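Local coordinates for ganglioside-induced differentiation-associated protein 2 (Homo sapiens, PDB 4UML), which is of uncertain molecular function but carries a macro domain, a fold that in many relatives binds ADP-ribose or its derivatives, and may act in signalling, at residues A65-T70 / V205-D210; R151-L156 / S163-C168. One frame throughout, in Å; residues are numbered along the deposited sequence.

Contact 1: A65-T70 / V205-D210; sequences ALLNCT and VFAVSD
L67 and V205 meet tip to tip: the leucine reaches out of its loop, the valine reaches back from the strand, and L67 CD1 ends 3.9 Å from V205 CG1. In L67, CG sits anti to the carbonyl carbon (chi1 -68°), and the branch beyond it is extended, which carries CD1 outward to the strand. The same CD1 also comes to 4.4 Å from A207 CB, so one leucine methyl serves two strand residues. V205 and A207 are two apart on the strand and therefore present their side chains on one side. The valine fork divides the work. Its CG1, anti to the backbone N (chi1 180°), takes the leucine, while V205 CG2 meets C69 SG at 4.0 Å. The backbones stay apart, L67 CA lying 9.0 Å from A207 CA, and no hydrogen bond crosses; what passes between the segments is apolar side-chain contact. A long, flexible leucine suits the loop side of such a span, a beta-branched valine suits a strand, and the small C69 and A207 fit beside the larger pair. F206, between the two inward-facing strand residues, points away and packs on L187 and V190 of helix 179-197. The loop itself is held by backbone bonds from L66 and N68 to V12. W60 of strand 57-61 touches both L67 and V205, and A65 packs against helix 85-94. The loop thus covers strand 203-208 where it runs between its sheet neighbours 57-61 and 164-167.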
loop_
_atom_site.group_PDB
_atom_site.type_symbol
_atom_site.label_atom_id
_atom_site.label_comp_id
_atom_site.label_asym_id
_atom_site.label_seq_id
_atom_site.Cartn_x
_atom_site.Cartn_y
_atom_site.Cartn_z
ATOM N N ALA A 65 -0.505 -6.769 -8.010
ATOM C CA ALA A 65 -1.204 -6.602 -9.254
ATOM C C ALA A 65 -2.343 -7.596 -9.485
ATOM O O ALA A 65 -3.207 -7.350 -10.317
ATOM C CB ALA A 65 -0.229 -6.630 -10.422
ATOM N N LEU A 66 -2.357 -8.680 -8.723
ATOM C CA LEU A 66 -3.386 -9.710 -8.875
ATOM C C LEU A 66 -4.631 -9.418 -8.075
ATOM O O LEU A 66 -5.634 -10.095 -8.245
ATOM C CB LEU A 66 -2.834 -11.043 -8.417
ATOM C CG LEU A 66 -1.640 -11.542 -9.260
ATOM C CD1 LEU A 66 -1.070 -12.810 -8.657
ATOM C CD2 LEU A 66 -2.095 -11.768 -10.676
ATOM N N LEU A 67 -4.581 -8.428 -7.200
ATOM C CA LEU A 67 -5.662 -8.257 -6.241
ATOM C C LEU A 67 -6.852 -7.514 -6.826
ATOM O O LEU A 67 -6.687 -6.545 -7.546
ATOM C CB LEU A 67 -5.144 -7.528 -4.996
ATOM C CG LEU A 67 -4.156 -8.273 -4.103
ATOM C CD1 LEU A 67 -3.568 -7.293 -3.092
ATOM C CD2 LEU A 67 -4.828 -9.451 -3.410
ATOM N N ASN A 68 -8.065 -7.961 -6.502
ATOM C CA ASN A 68 -9.279 -7.247 -6.902
ATOM C C ASN A 68 -9.743 -6.205 -5.865
ATOM O O ASN A 68 -10.919 -5.943 -5.746
ATOM C CB ASN A 68 -10.408 -8.242 -7.220
ATOM C CG ASN A 68 -10.912 -8.951 -5.983
ATOM O OD1 ASN A 68 -10.205 -9.015 -4.971
ATOM N ND2 ASN A 68 -12.146 -9.464 -6.036
ATOM N N CYS A 69 -8.823 -5.587 -5.138
ATOM C CA CYS A 69 -9.151 -4.435 -4.322
ATOM C C CYS A 69 -9.668 -3.302 -5.206
ATOM O O CYS A 69 -9.380 -3.267 -6.418
ATOM C CB CYS A 69 -7.906 -3.987 -3.547
ATOM S SG CYS A 69 -7.294 -5.213 -2.361
ATOM N N THR A 70 -10.373 -2.342 -4.609
ATOM C CA THR A 70 -10.890 -1.186 -5.348
ATOM C C THR A 70 -9.724 -0.473 -6.046
ATOM O O THR A 70 -9.833 -0.106 -7.236
ATOM C CB THR A 70 -11.647 -0.199 -4.434
ATOM O OG1 THR A 70 -12.549 -0.950 -3.599
ATOM C CG2 THR A 70 -12.429 0.853 -5.280
ATOM N N VAL A 205 -4.991 -4.403 2.413
ATOM C CA VAL A 205 -4.129 -5.529 2.202
ATOM C C VAL A 205 -2.720 -5.034 2.045
ATOM O O VAL A 205 -2.432 -4.215 1.164
ATOM C CB VAL A 205 -4.500 -6.348 0.952
ATOM C CG1 VAL A 205 -3.545 -7.521 0.777
ATOM C CG2 VAL A 205 -5.918 -6.831 1.026
ATOM N N PHE A 206 -1.848 -5.548 2.903
ATOM C CA PHE A 206 -0.414 -5.375 2.745
ATOM C C PHE A 206 0.124 -6.562 1.960
ATOM O O PHE A 206 0.277 -7.644 2.527
ATOM C CB PHE A 206 0.251 -5.279 4.106
ATOM C CG PHE A 206 -0.182 -4.088 4.930
ATOM C CD1 PHE A 206 0.308 -2.816 4.658
ATOM C CD2 PHE A 206 -1.009 -4.250 6.028
ATOM C CE1 PHE A 206 -0.063 -1.723 5.420
ATOM C CE2 PHE A 206 -1.382 -3.153 6.815
ATOM C CZ PHE A 206 -0.917 -1.883 6.510
ATOM N N ALA A 207 0.328 -6.360 0.656
ATOM C CA ALA A 207 0.956 -7.325 -0.233
ATOM C C ALA A 207 2.467 -7.282 -0.070
ATOM O O ALA A 207 3.097 -6.225 -0.274
ATOM C CB ALA A 207 0.606 -7.025 -1.675
ATOM N N VAL A 208 3.053 -8.420 0.290
ATOM C CA VAL A 208 4.489 -8.497 0.568
ATOM C C VAL A 208 5.167 -9.604 -0.244
ATOM O O VAL A 208 4.511 -10.486 -0.752
ATOM C CB VAL A 208 4.775 -8.693 2.062
ATOM C CG1 VAL A 208 4.263 -7.495 2.853
ATOM C CG2 VAL A 208 4.206 -9.995 2.617
ATOM N N SER A 209 6.482 -9.522 -0.393
ATOM C CA SER A 209 7.263 -10.638 -0.940
ATOM C C SER A 209 8.023 -11.274 0.202
ATOM O O SER A 209 7.891 -10.858 1.350
ATOM C CB SER A 209 8.239 -10.160 -2.013
ATOM O OG SER A 209 9.261 -9.368 -1.430
ATOM N N ASP A 210 8.817 -12.297 -0.102
ATOM C CA ASP A 210 9.593 -12.992 0.938
ATOM C C ASP A 210 10.562 -12.049 1.623
ATOM O O ASP A 210 10.836 -12.182 2.813
ATOM C CB ASP A 210 10.341 -14.198 0.351
ATOM C CG ASP A 210 9.404 -15.345 0.002
ATOM O OD1 ASP A 210 8.722 -15.858 0.919
ATOM O OD2 ASP A 210 9.337 -15.723 -1.187
#

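Contact 2: R151-L156 / S163-C168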
loop_
_atom_site.group_PDB
_atom_site.type_symbol
_atom_site.label_atom_id
_atom_site.label_comp_id
_atom_site.label_asym_id
_atom_site.label_seq_id
_atom_site.Cartn_x
_atom_site.Cartn_y
_atom_site.Cartn_z
ATOM N N ARG A 151 -0.402 8.265 3.802
ATOM C CA ARG A 151 -1.496 9.197 4.134
ATOM C C ARG A 151 -2.277 9.607 2.867
ATOM O O ARG A 151 -3.505 9.601 2.828
ATOM C CB ARG A 151 -0.852 10.414 4.775
ATOM C CG ARG A 151 -1.802 11.546 5.153
ATOM C CD ARG A 151 -1.849 12.643 4.099
ATOM N NE ARG A 151 -2.479 13.861 4.625
ATOM C CZ ARG A 151 -2.811 14.933 3.898
ATOM N NH1 ARG A 151 -2.593 14.971 2.590
ATOM N NH2 ARG A 151 -3.368 15.987 4.492
ATOM N N ASN A 152 -1.555 9.961 1.812
ATOM C CA ASN A 152 -2.211 10.374 0.589
ATOM C C ASN A 152 -2.917 9.260 -0.189
ATOM O O ASN A 152 -3.926 9.514 -0.870
ATOM C CB ASN A 152 -1.234 11.142 -0.282
ATOM C CG ASN A 152 -0.970 12.544 0.257
ATOM O OD1 ASN A 152 -1.892 13.193 0.732
ATOM N ND2 ASN A 152 0.283 12.993 0.218
ATOM N N VAL A 153 -2.384 8.035 -0.120
ATOM C CA VAL A 153 -3.082 6.888 -0.692
ATOM C C VAL A 153 -4.425 6.717 -0.027
ATOM O O VAL A 153 -5.486 6.594 -0.683
ATOM C CB VAL A 153 -2.244 5.594 -0.501
ATOM C CG1 VAL A 153 -3.070 4.347 -0.794
ATOM C CG2 VAL A 153 -1.059 5.639 -1.462
ATOM N N LEU A 154 -4.360 6.707 1.296
ATOM C CA LEU A 154 -5.559 6.574 2.101
ATOM C C LEU A 154 -6.544 7.736 1.913
ATOM O O LEU A 154 -7.746 7.501 1.948
ATOM C CB LEU A 154 -5.179 6.428 3.561
ATOM C CG LEU A 154 -4.471 5.108 3.869
ATOM C CD1 LEU A 154 -3.821 5.158 5.253
ATOM C CD2 LEU A 154 -5.382 3.908 3.725
ATOM N N GLN A 155 -6.043 8.954 1.733
ATOM C CA GLN A 155 -6.859 10.150 1.429
ATOM C C GLN A 155 -7.641 9.938 0.146
ATOM O O GLN A 155 -8.829 10.261 0.063
ATOM C CB GLN A 155 -5.958 11.405 1.278
ATOM C CG GLN A 155 -6.658 12.740 0.940
ATOM C CD GLN A 155 -5.730 13.961 1.070
ATOM O OE1 GLN A 155 -4.585 13.848 1.502
ATOM N NE2 GLN A 155 -6.229 15.128 0.699
ATOM N N LEU A 156 -6.944 9.445 -0.872
ATOM C CA LEU A 156 -7.574 9.160 -2.148
ATOM C C LEU A 156 -8.637 8.100 -1.994
ATOM O O LEU A 156 -9.733 8.221 -2.537
ATOM C CB LEU A 156 -6.559 8.729 -3.206
ATOM C CG LEU A 156 -5.966 9.837 -4.064
ATOM C CD1 LEU A 156 -4.859 9.274 -4.940
ATOM C CD2 LEU A 156 -7.047 10.510 -4.915
ATOM N N SER A 163 -13.871 0.615 -1.057
ATOM C CA SER A 163 -14.044 -0.393 -0.027
ATOM C C SER A 163 -12.755 -1.168 0.341
ATOM O O SER A 163 -12.655 -1.704 1.451
ATOM C CB SER A 163 -15.158 -1.355 -0.442
ATOM O OG SER A 163 -14.758 -2.134 -1.550
ATOM N N SER A 164 -11.768 -1.213 -0.558
ATOM C CA SER A 164 -10.500 -1.878 -0.249
ATOM C C SER A 164 -9.330 -1.276 -1.009
ATOM O O SER A 164 -9.487 -0.721 -2.119
ATOM C CB SER A 164 -10.550 -3.384 -0.487
ATOM O OG SER A 164 -10.816 -3.683 -1.828
ATOM N N VAL A 165 -8.170 -1.348 -0.363
ATOM C CA VAL A 165 -6.897 -0.865 -0.912
ATOM C C VAL A 165 -5.833 -1.963 -0.730
ATOM O O VAL A 165 -5.676 -2.523 0.358
ATOM C CB VAL A 165 -6.434 0.464 -0.291
ATOM C CG1 VAL A 165 -5.118 0.957 -0.910
ATOM C CG2 VAL A 165 -7.496 1.546 -0.478
ATOM N N GLY A 166 -5.201 -2.333 -1.836
ATOM C CA GLY A 166 -4.043 -3.204 -1.842
ATOM C C GLY A 166 -2.755 -2.416 -1.867
ATOM O O GLY A 166 -2.392 -1.855 -2.879
ATOM N N PHE A 167 -2.076 -2.348 -0.741
ATOM C CA PHE A 167 -0.762 -1.733 -0.683
ATOM C C PHE A 167 0.333 -2.663 -1.156
ATOM O O PHE A 167 0.373 -3.817 -0.772
ATOM C CB PHE A 167 -0.388 -1.301 0.737
ATOM C CG PHE A 167 -1.031 -0.027 1.175
ATOM C CD1 PHE A 167 -0.462 1.204 0.855
ATOM C CD2 PHE A 167 -2.185 -0.061 1.930
ATOM C CE1 PHE A 167 -1.052 2.379 1.264
ATOM C CE2 PHE A 167 -2.766 1.108 2.343
ATOM C CZ PHE A 167 -2.218 2.322 1.998
ATOM N N CYS A 168 1.232 -2.125 -1.972
ATOM C CA CYS A 168 2.554 -2.712 -2.159
ATOM C C CYS A 168 3.393 -2.175 -1.014
ATOM O O CYS A 168 2.977 -1.264 -0.261
ATOM C CB CYS A 168 3.161 -2.327 -3.505
ATOM S SG CYS A 168 3.459 -0.536 -3.685
#
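V153, on the helix, and F167, on the strand, approach from opposite directions and meet at the far end of the phenyl ring. From F167 CB the side chain leaves with CG anti to the carbonyl carbon (chi1 -78°), which sends the ring slanting toward the helix although CB itself does not aim straight at it. At CE1 it reaches V153: F167 CE1 lies 3.5 Å from V153 CG1, and V153 CB is also close, the valine approaching obliquely to the ring. F167 CZ, the tip, is shared, with V153 CG1 at 3.6 Å and L154 CD2 at 3.9 Å. The leucine methyl comes in at the ring edge, in its plane, and also touches CE2, its side chain crossing the phenylalanine nearly at a right angle. V165 CG1 lies over one ring face, 4.0 Å above the plane and displaced toward the rim. That valine closes the cluster by meeting V153, CG1 to CG1 at 4.0 Å. A broad, flat ring can thus bridge the distance from sheet to helix, while branched V153, L154 and V165 fit around its perimeter and face. The polar R151 and N152 belong to another side of the helix, where R151 NH1 donates to N152 OD1 over 2.7 Å. V73 of strand 71-75 and V190 of helix 179-197 add further apolar surface round F167. Helix 139-159 runs nearly antiparallel to strand 164-167, at 154° and with the axes 10.0 Å apart. This is the second half of a beta-alpha-beta crossover from strand 125-129, a unit of which the three-layer alpha/beta/alpha fold of macro domains is largely built.

How the contacts relate
Both contacts are buried and apolar, with no hydrogen bond across either, and they share the central sheet from its two sides. Contact 1 packs a loop on strand 203-208, whereas contact 2 packs a helix on the neighbouring strand 164-167. Their chemistry differs: contact 1 joins methyls and a thiol at a few points, burying 128 Å², while contact 2 gathers aliphatic groups round one phenyl ring and buries 164 Å². Backbone bonds join them directly, since V205 N probably donates to V165 O (2.9 Å) and F167 N to V205 O (2.7 Å). The S164 side chain also bonds, through OG, to the backbone N of T70.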